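Side-chain contacts in putative hydrolase (Bacteroides ovatus, PDB 4HBS), which is of undetermined biochemical function but is probably a hydrolase, built as a five-bladed beta-propeller akin to the beta-fructosidase clan: residues L43-L48 with P363-T368; N70-F75 with T206-I211; Y117-T120 with N124-R127; F271-Q276 with H327-F332. All blocks are in the same frame, centred on the assembly; numbering follows the deposited sequence.

How the contacts relate
Contacts 1 and 2 are buried in the propeller, and contacts 3 and 4 lie at the surface. Contact 1 lies within the blade made from both chain ends and packs against strand 71-75 of the next. Contact 2 joins that same strand to the blade after it. The two touch: Leu365 CD2 lies 3.6 Å from Ile71 CD1. Both pair a tyrosine hydroxyl held by polar groups with apolar packing beside it. Contact 3 is local, inside one loop, and rests on a side-chain amide bonded to a backbone carbonyl. Contact 4 is a purely aromatic pair between two further blades. Contacts 3 and 4 lie on opposite sides of the chain centre, with centres about 50 Å apart.

Contact 1: L43-L48 with P363-T368; sequences LKYNAL and PALSRT
Tyr45 OH, which rests against Leu365, is gripped by two polar groups from the neighbouring blade. It hydrogen-bonds Glu106 OE2 and Gln102 NE2. Across the contact Leu365 CD2 approaches this oxygen to 3.5 Å. The other methyl, Leu365 CD1, comes obliquely to the ring, 3.9 Å from Tyr45 CE2. Both methyls reach the ring because Leu365 CG stands beside its backbone N, anti to the carbonyl carbon (chi1 -56°). Leu48 CD1, one turn on in the helix, covers a face of the Tyr45 ring at 3.9 Å above its centre. A second touch is made by Lys44 CD, which sits at the edge of the Arg367 guanidinium, 4.2 Å from NH1. The two cationic ends diverge to separate partners. Lys44 NZ makes a salt bridge with Glu21, and Arg367 forms a cation-pi contact with Trp22. Helix 43-48 and loop 363-368 both belong to the blade that closes the propeller, built from strands near both chain ends. A phenylalanine in place of Tyr45 would probably keep the apolar touch but leave Glu106 and Gln102 without their shared hydroxyl. A glycerol, probably from the crystallisation liquor, lies about 4 Å from the Tyr45 side chain. The chemistry implies a tyrosine fixed at its polar end and packed by leucines along its ring.

Contact 2: N70-F75 with T206-I211; sequences NIFWSF and TYMKLI
This is a blade-to-blade interface of the five-bladed beta-propeller, where Asn70 and Phe72 meet Tyr207 and Met208. Strand 71-75 lies between strands 60-65 and 98-102 in a four-stranded blade. Segment 206-211 leads into strand 210-218, at the edge of the next blade. A type II turn from Thr206 to Lys209 carries Tyr207 and Met208 at its two central positions. It is closed by Lys209 N to Thr206 O at 3.2 Å.

The polar part is one hydrogen bond. Asn70 ND2 donates to Tyr207 OH at 3.1 Å, and the bond is nearly straight (167°). The hydroxyl lies in the amide plane, while the tyrosine ring stands close to perpendicular to that plane. Asp68 ties this pair together. Its OD2 binds Tyr207 OH, and its OD1 binds the backbone N of Asn70.

The apolar part is a Met-aromatic contact. Met208 is modelled as selenomethionine, and its SE lies 4.6 Å from the centroid of the Phe72 ring. The approach is oblique, 54° off the ring normal. Met170, from strand 169-178, also packs against both Phe72 and Met208. The Met208 chain bends at chi2 (-59°), which brings SE and CE obliquely up to the phenyl ring. There Phe72 CD1 is 3.7 Å from Met208 SE and 3.8 Å from Met208 CE.

Contact 3: Y117-T120 with N124-R127; sequences YVQT and NADR
Gln119 and Val118 make the tight side of this contact, while the ends of Asp126 and Arg127 lie on the outer, solvent side. Gln119 NE2 donates to Asp126 O at 3.0 Å, with an angle of 160°. The donor sits above the carbonyl plane, while the oxygen lies near the plane of the glutamine amide. The side chain gets there by a folded path. Its CG stands between the backbone N and the carbonyl carbon (chi1 73°), and the chain bends again at chi2. Beside it Val118 CG1 packs on Arg127 CB at 3.5 Å. Both segments lie in the loop between strands 116-117 and 131-132, on the connection from one propeller blade to the next. Within this loop Gln119 OE1 also accepts from Asn121 N, and NE2 bonds Asp122 O. A leucine in place of Gln119 would probably leave the carbonyls of Asp126 and Asp122 and the N-H of Asn121 without this amide partner. On the solvent side, Arg127 turns its guanidinium away from Val118. Arg127 NE forms a salt bridge with Asp126 OD2 at 3.3 Å, and the hydrogen bond within it is weak and bent. NH1 reaches further, to the backbone oxygen of Ala149.

Contact 4: F271-Q276 with H327-F332; sequences FSWTTQ and HPYGPF
Tyr329 turns its face to the edge of Trp273 in a T-shaped pair, and the residues of 327-332 build up the tyrosine's setting. His327 comes first. Its CB lies 3.7 Å above the centre of the Tyr329 ring, on the side opposite Trp273. Pro328 follows and turns the chain; its carbonyl oxygen is hydrogen-bonded by Tyr239 OH. Tyr329 then makes the contact. Its CG stands between the backbone N and the carbonyl carbon (chi1 56°), which turns the ring's face to the indole edge. The two planes stand at 86°. The centroids of the Trp273 five-membered ring and the Tyr329 ring are 5.8 Å apart. The atoms that touch are Trp273 CZ2 and Tyr329 CD2, at 3.9 Å, with Tyr329 CB also near CZ2 at 4.0 Å. Gly330 comes next, and its N makes a weak bond back to His327 O. Pro331 O is held by Ser325 OG, and the buried Phe332 packs on Tyr307 and Met309. Trp273 belongs to edge strand 271-274 of one blade, and Tyr329 to the loop between strands 319-325 and 333-340 of the next. Tyr263, from strand 260-265, meets both rings, and Tyr237, from strand 236-242, touches both side chains.

Contact 1: L43-L48 with P363-T368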
loop_
_atom_site.group_PDB
_atom_site.type_symbol
_atom_site.label_atom_id
_atom_site.label_comp_id
_atom_site.label_asym_id
_atom_site.label_seq_id
_atom_site.Cartn_x
_atom_site.Cartn_y
_atom_site.Cartn_z
ATOM N N LEU A 43 -16.741 -4.962 6.352
ATOM C CA LEU A 43 -17.574 -5.417 5.237
ATOM C C LEU A 43 -18.022 -4.249 4.373
ATOM O O LEU A 43 -18.306 -4.465 3.192
ATOM C CB LEU A 43 -18.779 -6.220 5.715
ATOM C CG LEU A 43 -18.511 -7.385 6.693
ATOM C CD1 LEU A 43 -19.782 -8.141 6.963
ATOM C CD2 LEU A 43 -17.439 -8.335 6.174
ATOM N N LYS A 44 -18.063 -3.009 4.937
ATOM C CA LYS A 44 -18.425 -1.792 4.185
ATOM C C LYS A 44 -17.386 -1.528 3.108
ATOM O O LYS A 44 -17.746 -1.244 1.965
ATOM C CB LYS A 44 -18.504 -0.578 5.136
ATOM C CG LYS A 44 -19.156 0.669 4.575
ATOM C CD LYS A 44 -19.107 1.806 5.605
ATOM C CE LYS A 44 -20.450 2.430 5.877
ATOM N NZ LYS A 44 -20.844 3.430 4.843
ATOM N N TYR A 45 -16.080 -1.616 3.480
ATOM C CA TYR A 45 -14.979 -1.376 2.544
ATOM C C TYR A 45 -14.820 -2.556 1.625
ATOM O O TYR A 45 -14.674 -2.346 0.438
ATOM C CB TYR A 45 -13.673 -1.007 3.254
ATOM C CG TYR A 45 -13.606 0.484 3.479
ATOM C CD1 TYR A 45 -14.460 1.107 4.380
ATOM C CD2 TYR A 45 -12.829 1.294 2.659
ATOM C CE1 TYR A 45 -14.492 2.493 4.510
ATOM C CE2 TYR A 45 -12.872 2.683 2.760
ATOM C CZ TYR A 45 -13.725 3.284 3.670
ATOM O OH TYR A 45 -13.772 4.663 3.734
ATOM N N ASN A 46 -14.947 -3.792 2.117
ATOM C CA ASN A 46 -14.904 -4.961 1.231
ATOM C C ASN A 46 -15.973 -4.819 0.127
ATOM O O ASN A 46 -15.698 -5.169 -1.015
ATOM C CB ASN A 46 -15.113 -6.265 2.014
ATOM C CG ASN A 46 -13.943 -6.639 2.884
ATOM O OD1 ASN A 46 -12.960 -5.906 2.985
ATOM N ND2 ASN A 46 -14.009 -7.786 3.542
ATOM N N ALA A 47 -17.160 -4.232 0.455
ATOM C CA ALA A 47 -18.241 -4.008 -0.515
ATOM C C ALA A 47 -17.889 -2.889 -1.463
ATOM O O ALA A 47 -18.157 -3.016 -2.661
ATOM C CB ALA A 47 -19.544 -3.688 0.195
ATOM N N LEU A 48 -17.265 -1.802 -0.961
ATOM C CA LEU A 48 -16.852 -0.693 -1.824
ATOM C C LEU A 48 -15.932 -1.167 -2.949
ATOM O O LEU A 48 -16.092 -0.716 -4.080
ATOM C CB LEU A 48 -16.141 0.413 -1.029
ATOM C CG LEU A 48 -17.025 1.401 -0.306
ATOM C CD1 LEU A 48 -16.186 2.280 0.611
ATOM C CD2 LEU A 48 -17.841 2.260 -1.298
ATOM N N PRO A 363 -4.251 5.307 8.044
ATOM C CA PRO A 363 -4.670 6.302 9.054
ATOM C C PRO A 363 -5.834 7.196 8.629
ATOM O O PRO A 363 -6.631 7.568 9.474
ATOM C CB PRO A 363 -3.416 7.153 9.243
ATOM C CG PRO A 363 -2.308 6.284 8.853
ATOM C CD PRO A 363 -2.818 5.439 7.738
ATOM N N ALA A 364 -5.924 7.549 7.332
ATOM C CA ALA A 364 -7.000 8.389 6.795
ATOM C C ALA A 364 -8.405 7.770 6.989
ATOM O O ALA A 364 -9.380 8.516 7.115
ATOM C CB ALA A 364 -6.764 8.636 5.318
ATOM N N LEU A 365 -8.508 6.418 7.001
ATOM C CA LEU A 365 -9.793 5.720 7.162
ATOM C C LEU A 365 -10.156 5.481 8.611
ATOM O O LEU A 365 -11.299 5.118 8.881
ATOM C CB LEU A 365 -9.756 4.369 6.427
ATOM C CG LEU A 365 -9.399 4.435 4.946
ATOM C CD1 LEU A 365 -9.373 3.051 4.340
ATOM C CD2 LEU A 365 -10.369 5.311 4.196
ATOM N N SER A 366 -9.200 5.652 9.542
ATOM C CA SER A 366 -9.433 5.432 10.965
ATOM C C SER A 366 -10.467 6.435 11.493
ATOM O O SER A 366 -10.274 7.658 11.367
ATOM C CB SER A 366 -8.124 5.549 11.738
ATOM O OG SER A 366 -8.289 5.115 13.074
ATOM N N ARG A 367 -11.598 5.910 12.004
ATOM C CA ARG A 367 -12.692 6.720 12.523
ATOM C C ARG A 367 -12.458 7.161 13.988
ATOM O O ARG A 367 -12.865 8.270 14.341
ATOM C CB ARG A 367 -14.033 5.965 12.402
ATOM C CG ARG A 367 -14.562 5.901 10.962
ATOM C CD ARG A 367 -15.872 5.148 10.860
ATOM N NE ARG A 367 -15.705 3.742 10.429
ATOM C CZ ARG A 367 -16.141 3.208 9.278
ATOM N NH1 ARG A 367 -16.781 3.957 8.383
ATOM N NH2 ARG A 367 -15.938 1.918 9.016
ATOM N N THR A 368 -11.830 6.306 14.834
ATOM C CA THR A 368 -11.612 6.598 16.268
ATOM C C THR A 368 -10.186 6.260 16.811
ATOM O O THR A 368 -10.000 6.281 18.027
ATOM C CB THR A 368 -12.630 5.794 17.093
ATOM O OG1 THR A 368 -12.258 4.404 17.085
ATOM C CG2 THR A 368 -14.063 5.970 16.589
#

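Contact 2: N70-F75 with T206-I211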
loop_
_atom_site.group_PDB
_atom_site.type_symbol
_atom_site.label_atom_id
_atom_site.label_comp_id
_atom_site.label_asym_id
_atom_site.label_seq_id
_atom_site.Cartn_x
_atom_site.Cartn_y
_atom_site.Cartn_z
ATOM N N ASN A 70 -10.676 14.823 1.112
ATOM C CA ASN A 70 -10.691 13.637 0.252
ATOM C C ASN A 70 -9.521 12.743 0.607
ATOM O O ASN A 70 -8.643 13.152 1.370
ATOM C CB ASN A 70 -10.602 14.030 -1.224
ATOM C CG ASN A 70 -11.657 15.002 -1.690
ATOM O OD1 ASN A 70 -12.799 14.965 -1.246
ATOM N ND2 ASN A 70 -11.291 15.916 -2.584
ATOM N N ILE A 71 -9.510 11.511 0.052
ATOM C CA ILE A 71 -8.448 10.517 0.258
ATOM C C ILE A 71 -7.964 10.066 -1.104
ATOM O O ILE A 71 -8.779 9.749 -1.974
ATOM C CB ILE A 71 -8.928 9.311 1.117
ATOM C CG1 ILE A 71 -9.340 9.781 2.517
ATOM C CG2 ILE A 71 -7.832 8.213 1.191
ATOM C CD1 ILE A 71 -10.035 8.801 3.291
ATOM N N PHE A 72 -6.641 10.019 -1.285
ATOM C CA PHE A 72 -6.021 9.601 -2.537
ATOM C C PHE A 72 -5.659 8.114 -2.437
ATOM O O PHE A 72 -4.970 7.726 -1.510
ATOM C CB PHE A 72 -4.780 10.466 -2.817
ATOM C CG PHE A 72 -3.859 9.902 -3.865
ATOM C CD1 PHE A 72 -4.064 10.167 -5.209
ATOM C CD2 PHE A 72 -2.829 9.042 -3.513
ATOM C CE1 PHE A 72 -3.253 9.583 -6.181
ATOM C CE2 PHE A 72 -2.023 8.458 -4.484
ATOM C CZ PHE A 72 -2.244 8.720 -5.811
ATOM N N TRP A 73 -6.104 7.300 -3.400
ATOM C CA TRP A 73 -5.808 5.862 -3.456
ATOM C C TRP A 73 -4.954 5.578 -4.660
ATOM O O TRP A 73 -5.320 6.030 -5.746
ATOM C CB TRP A 73 -7.105 5.045 -3.576
ATOM C CG TRP A 73 -7.995 5.132 -2.391
ATOM C CD1 TRP A 73 -8.736 6.210 -1.993
ATOM C CD2 TRP A 73 -8.319 4.068 -1.494
ATOM N NE1 TRP A 73 -9.481 5.888 -0.886
ATOM C CE2 TRP A 73 -9.264 4.572 -0.570
ATOM C CE3 TRP A 73 -7.869 2.744 -1.349
ATOM C CZ2 TRP A 73 -9.754 3.801 0.489
ATOM C CZ3 TRP A 73 -8.368 1.976 -0.309
ATOM C CH2 TRP A 73 -9.299 2.503 0.595
ATOM N N SER A 74 -3.849 4.823 -4.506
ATOM C CA SER A 74 -3.022 4.411 -5.647
ATOM C C SER A 74 -2.988 2.901 -5.726
ATOM O O SER A 74 -2.982 2.221 -4.694
ATOM C CB SER A 74 -1.608 4.974 -5.574
ATOM O OG SER A 74 -0.844 4.465 -4.501
ATOM N N PHE A 75 -2.976 2.371 -6.950
ATOM C CA PHE A 75 -2.961 0.936 -7.194
ATOM C C PHE A 75 -1.870 0.595 -8.139
ATOM O O PHE A 75 -1.454 1.432 -8.942
ATOM C CB PHE A 75 -4.309 0.447 -7.772
ATOM C CG PHE A 75 -5.507 0.878 -6.961
ATOM C CD1 PHE A 75 -6.061 2.139 -7.131
ATOM C CD2 PHE A 75 -6.050 0.042 -5.986
ATOM C CE1 PHE A 75 -7.115 2.571 -6.332
ATOM C CE2 PHE A 75 -7.109 0.484 -5.182
ATOM C CZ PHE A 75 -7.639 1.744 -5.370
ATOM N N THR A 206 -7.773 20.223 -13.599
ATOM C CA THR A 206 -6.652 20.537 -12.716
ATOM C C THR A 206 -6.463 19.536 -11.560
ATOM O O THR A 206 -5.322 19.221 -11.225
ATOM C CB THR A 206 -6.826 21.967 -12.146
ATOM O OG1 THR A 206 -8.137 22.123 -11.591
ATOM C CG2 THR A 206 -6.625 23.027 -13.205
ATOM N N TYR A 207 -7.560 19.068 -10.936
ATOM C CA TYR A 207 -7.490 18.193 -9.756
ATOM C C TYR A 207 -6.819 16.833 -10.006
ATOM O O TYR A 207 -7.300 16.027 -10.815
ATOM C CB TYR A 207 -8.871 17.956 -9.159
ATOM C CG TYR A 207 -8.789 17.553 -7.709
ATOM C CD1 TYR A 207 -8.645 18.506 -6.708
ATOM C CD2 TYR A 207 -8.764 16.216 -7.340
ATOM C CE1 TYR A 207 -8.531 18.140 -5.372
ATOM C CE2 TYR A 207 -8.652 15.840 -6.009
ATOM C CZ TYR A 207 -8.546 16.805 -5.026
ATOM O OH TYR A 207 -8.447 16.436 -3.710
HETATM N N MSE A 208 -5.740 16.566 -9.218
HETATM C CA MSE A 208 -4.891 15.373 -9.260
HETATM C C MSE A 208 -4.187 15.212 -10.629
HETATM O O MSE A 208 -3.789 14.100 -10.994
HETATM C CB MSE A 208 -5.658 14.094 -8.854
HETATM C CG MSE A 208 -5.554 13.771 -7.367
HETATM SE SE MSE A 208 -3.726 13.513 -6.695
HETATM C CE MSE A 208 -4.036 13.967 -4.939
ATOM N N LYS A 209 -3.945 16.339 -11.339
ATOM C CA LYS A 209 -3.210 16.311 -12.596
ATOM C C LYS A 209 -1.736 16.262 -12.232
ATOM O O LYS A 209 -1.329 16.931 -11.273
ATOM C CB LYS A 209 -3.531 17.535 -13.490
ATOM N N LEU A 210 -0.943 15.449 -12.965
ATOM C CA LEU A 210 0.506 15.345 -12.749
ATOM C C LEU A 210 1.179 16.659 -13.217
ATOM O O LEU A 210 1.306 16.889 -14.424
ATOM C CB LEU A 210 1.057 14.125 -13.517
ATOM C CG LEU A 210 2.559 13.812 -13.426
ATOM C CD1 LEU A 210 2.998 13.579 -12.006
ATOM C CD2 LEU A 210 2.881 12.565 -14.219
ATOM N N ILE A 211 1.544 17.538 -12.257
ATOM C CA ILE A 211 2.182 18.838 -12.532
ATOM C C ILE A 211 3.640 18.681 -12.985
ATOM O O ILE A 211 4.087 19.438 -13.853
ATOM C CB ILE A 211 2.087 19.752 -11.267
ATOM C CG1 ILE A 211 0.632 20.142 -10.988
ATOM C CG2 ILE A 211 2.990 20.987 -11.358
ATOM C CD1 ILE A 211 -0.221 20.559 -12.258
#

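Contact 3: Y117-T120 with N124-R127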
loop_
_atom_site.group_PDB
_atom_site.type_symbol
_atom_site.label_atom_id
_atom_site.label_comp_id
_atom_site.label_asym_id
_atom_site.label_seq_id
_atom_site.Cartn_x
_atom_site.Cartn_y
_atom_site.Cartn_z
ATOM N N TYR A 117 -9.571 5.894 -19.548
ATOM C CA TYR A 117 -10.418 4.883 -20.192
ATOM C C TYR A 117 -10.173 4.768 -21.678
ATOM O O TYR A 117 -9.913 5.772 -22.330
ATOM C CB TYR A 117 -11.901 5.170 -19.978
ATOM C CG TYR A 117 -12.361 4.940 -18.567
ATOM C CD1 TYR A 117 -12.475 3.654 -18.053
ATOM C CD2 TYR A 117 -12.733 5.999 -17.756
ATOM C CE1 TYR A 117 -12.902 3.432 -16.746
ATOM C CE2 TYR A 117 -13.190 5.791 -16.458
ATOM C CZ TYR A 117 -13.264 4.506 -15.950
ATOM O OH TYR A 117 -13.731 4.282 -14.674
ATOM N N VAL A 118 -10.294 3.539 -22.220
ATOM C CA VAL A 118 -10.151 3.285 -23.654
ATOM C C VAL A 118 -11.471 3.714 -24.295
ATOM O O VAL A 118 -11.472 4.568 -25.203
ATOM C CB VAL A 118 -9.753 1.819 -23.938
ATOM C CG1 VAL A 118 -9.849 1.490 -25.429
ATOM C CG2 VAL A 118 -8.343 1.561 -23.425
ATOM N N GLN A 119 -12.595 3.191 -23.771
ATOM C CA GLN A 119 -13.934 3.595 -24.223
ATOM C C GLN A 119 -14.972 3.254 -23.126
ATOM O O GLN A 119 -14.820 2.250 -22.410
ATOM C CB GLN A 119 -14.296 2.955 -25.587
ATOM C CG GLN A 119 -14.631 1.449 -25.553
ATOM C CD GLN A 119 -16.110 1.134 -25.361
ATOM O OE1 GLN A 119 -16.952 2.014 -25.129
ATOM N NE2 GLN A 119 -16.465 -0.142 -25.430
ATOM N N THR A 120 -15.993 4.116 -22.974
ATOM C CA THR A 120 -17.074 3.926 -21.986
ATOM C C THR A 120 -18.436 4.249 -22.625
ATOM O O THR A 120 -19.400 4.487 -21.902
ATOM C CB THR A 120 -16.806 4.820 -20.741
ATOM O OG1 THR A 120 -16.691 6.187 -21.134
ATOM C CG2 THR A 120 -15.561 4.417 -20.005
ATOM N N ASN A 124 -21.575 -3.000 -25.710
ATOM C CA ASN A 124 -21.502 -4.180 -26.558
ATOM C C ASN A 124 -20.195 -4.221 -27.379
ATOM O O ASN A 124 -19.899 -5.274 -27.947
ATOM C CB ASN A 124 -22.722 -4.239 -27.462
ATOM C CG ASN A 124 -24.014 -4.220 -26.661
ATOM O OD1 ASN A 124 -24.173 -4.974 -25.685
ATOM N ND2 ASN A 124 -24.929 -3.311 -26.992
ATOM N N ALA A 125 -19.390 -3.115 -27.411
ATOM C CA ALA A 125 -18.106 -3.108 -28.127
ATOM C C ALA A 125 -16.956 -3.460 -27.207
ATOM O O ALA A 125 -17.036 -3.280 -25.992
ATOM C CB ALA A 125 -17.844 -1.756 -28.751
ATOM N N ASP A 126 -15.848 -3.865 -27.818
ATOM C CA ASP A 126 -14.632 -4.269 -27.117
ATOM C C ASP A 126 -14.025 -3.081 -26.337
ATOM O O ASP A 126 -14.336 -1.924 -26.625
ATOM C CB ASP A 126 -13.608 -4.842 -28.152
ATOM C CG ASP A 126 -12.490 -5.722 -27.596
ATOM O OD1 ASP A 126 -12.752 -6.492 -26.626
ATOM O OD2 ASP A 126 -11.373 -5.702 -28.178
ATOM N N ARG A 127 -13.185 -3.391 -25.331
ATOM C CA ARG A 127 -12.452 -2.434 -24.487
ATOM C C ARG A 127 -13.352 -1.569 -23.609
ATOM O O ARG A 127 -12.909 -0.525 -23.139
ATOM C CB ARG A 127 -11.514 -1.542 -25.321
ATOM C CG ARG A 127 -10.692 -2.287 -26.363
ATOM C CD ARG A 127 -9.976 -3.490 -25.799
ATOM N NE ARG A 127 -8.974 -4.042 -26.713
ATOM C CZ ARG A 127 -7.745 -3.560 -26.884
ATOM N NH1 ARG A 127 -7.348 -2.476 -26.226
ATOM N NH2 ARG A 127 -6.904 -4.151 -27.729
#

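Contact 4: F271-Q276 with H327-F332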
loop_
_atom_site.group_PDB
_atom_site.type_symbol
_atom_site.label_atom_id
_atom_site.label_comp_id
_atom_site.label_asym_id
_atom_site.label_seq_id
_atom_site.Cartn_x
_atom_site.Cartn_y
_atom_site.Cartn_z
ATOM N N PHE A 271 25.478 3.438 14.491
ATOM C CA PHE A 271 24.647 4.091 13.476
ATOM C C PHE A 271 24.928 5.577 13.397
ATOM O O PHE A 271 25.169 6.220 14.423
ATOM C CB PHE A 271 23.167 3.898 13.760
ATOM C CG PHE A 271 22.632 2.545 13.403
ATOM C CD1 PHE A 271 22.915 1.441 14.189
ATOM C CD2 PHE A 271 21.811 2.378 12.303
ATOM C CE1 PHE A 271 22.394 0.192 13.871
ATOM C CE2 PHE A 271 21.290 1.136 11.991
ATOM C CZ PHE A 271 21.565 0.052 12.788
ATOM N N SER A 272 24.818 6.133 12.181
ATOM C CA SER A 272 25.011 7.566 11.929
ATOM C C SER A 272 24.331 7.955 10.625
ATOM O O SER A 272 24.175 7.109 9.742
ATOM C CB SER A 272 26.497 7.917 11.881
ATOM O OG SER A 272 27.179 7.137 10.913
ATOM N N TRP A 273 23.910 9.217 10.511
ATOM C CA TRP A 273 23.254 9.711 9.300
ATOM C C TRP A 273 24.310 10.121 8.262
ATOM O O TRP A 273 25.213 10.896 8.587
ATOM C CB TRP A 273 22.331 10.893 9.631
ATOM C CG TRP A 273 21.135 10.493 10.438
ATOM C CD1 TRP A 273 20.985 10.578 11.793
ATOM C CD2 TRP A 273 19.950 9.864 9.940
ATOM N NE1 TRP A 273 19.760 10.077 12.165
ATOM C CE2 TRP A 273 19.109 9.617 11.047
ATOM C CE3 TRP A 273 19.510 9.493 8.657
ATOM C CZ2 TRP A 273 17.850 9.018 10.907
ATOM C CZ3 TRP A 273 18.250 8.946 8.518
ATOM C CH2 TRP A 273 17.445 8.685 9.636
ATOM N N THR A 274 24.217 9.576 7.031
ATOM C CA THR A 274 25.139 9.906 5.939
ATOM C C THR A 274 24.350 10.333 4.725
ATOM O O THR A 274 23.259 9.823 4.499
ATOM C CB THR A 274 26.062 8.731 5.594
ATOM O OG1 THR A 274 27.087 9.216 4.737
ATOM C CG2 THR A 274 25.359 7.615 4.876
ATOM N N THR A 275 24.921 11.219 3.912
ATOM C CA THR A 275 24.269 11.685 2.695
ATOM C C THR A 275 24.465 10.687 1.541
ATOM O O THR A 275 23.721 10.766 0.557
ATOM C CB THR A 275 24.783 13.066 2.329
ATOM O OG1 THR A 275 26.205 13.095 2.496
ATOM C CG2 THR A 275 24.137 14.149 3.171
ATOM N N GLN A 276 25.432 9.738 1.661
ATOM C CA GLN A 276 25.700 8.765 0.600
ATOM C C GLN A 276 24.733 7.586 0.649
ATOM O O GLN A 276 24.549 6.978 1.702
ATOM C CB GLN A 276 27.156 8.247 0.695
ATOM C CG GLN A 276 27.635 7.420 -0.519
ATOM C CD GLN A 276 27.624 8.212 -1.814
ATOM O OE1 GLN A 276 28.435 9.126 -2.012
ATOM N NE2 GLN A 276 26.718 7.873 -2.737
ATOM N N HIS A 327 11.952 6.278 18.793
ATOM C CA HIS A 327 12.307 7.118 17.632
ATOM C C HIS A 327 11.776 6.525 16.328
ATOM O O HIS A 327 11.624 5.299 16.245
ATOM C CB HIS A 327 13.834 7.230 17.529
ATOM C CG HIS A 327 14.438 7.901 18.694
ATOM N ND1 HIS A 327 14.557 9.267 18.748
ATOM C CD2 HIS A 327 14.858 7.369 19.861
ATOM C CE1 HIS A 327 15.074 9.529 19.935
ATOM N NE2 HIS A 327 15.262 8.410 20.640
ATOM N N PRO A 328 11.619 7.349 15.248
ATOM C CA PRO A 328 11.165 6.794 13.954
ATOM C C PRO A 328 12.216 5.937 13.235
ATOM O O PRO A 328 11.893 5.284 12.249
ATOM C CB PRO A 328 10.819 8.043 13.140
ATOM C CG PRO A 328 11.638 9.102 13.707
ATOM C CD PRO A 328 11.826 8.811 15.157
ATOM N N TYR A 329 13.462 5.967 13.720
ATOM C CA TYR A 329 14.614 5.194 13.233
ATOM C C TYR A 329 15.197 4.247 14.300
ATOM O O TYR A 329 16.042 3.400 13.984
ATOM C CB TYR A 329 15.745 6.180 12.825
ATOM C CG TYR A 329 16.162 7.125 13.938
ATOM C CD1 TYR A 329 17.047 6.719 14.933
ATOM C CD2 TYR A 329 15.618 8.402 14.035
ATOM C CE1 TYR A 329 17.383 7.559 15.992
ATOM C CE2 TYR A 329 15.966 9.261 15.076
ATOM C CZ TYR A 329 16.840 8.831 16.062
ATOM O OH TYR A 329 17.186 9.656 17.109
ATOM N N GLY A 330 14.806 4.458 15.557
ATOM C CA GLY A 330 15.407 3.834 16.722
ATOM C C GLY A 330 15.254 2.354 16.720
ATOM O O GLY A 330 14.564 1.796 15.856
ATOM N N PRO A 331 15.883 1.681 17.684
ATOM C CA PRO A 331 15.726 0.230 17.743
ATOM C C PRO A 331 14.253 -0.144 17.908
ATOM O O PRO A 331 13.654 0.169 18.941
ATOM C CB PRO A 331 16.585 -0.179 18.956
ATOM C CG PRO A 331 16.724 1.043 19.761
ATOM C CD PRO A 331 16.718 2.185 18.787
ATOM N N PHE A 332 13.640 -0.687 16.839
ATOM C CA PHE A 332 12.275 -1.194 16.918
ATOM C C PHE A 332 12.428 -2.527 17.627
ATOM O O PHE A 332 13.281 -3.334 17.244
ATOM C CB PHE A 332 11.564 -1.278 15.550
ATOM C CG PHE A 332 10.940 0.050 15.162
ATOM C CD1 PHE A 332 9.665 0.393 15.597
ATOM C CD2 PHE A 332 11.669 0.998 14.455
ATOM C CE1 PHE A 332 9.116 1.643 15.289
ATOM C CE2 PHE A 332 11.110 2.239 14.136
ATOM C CZ PHE A 332 9.837 2.550 14.553
#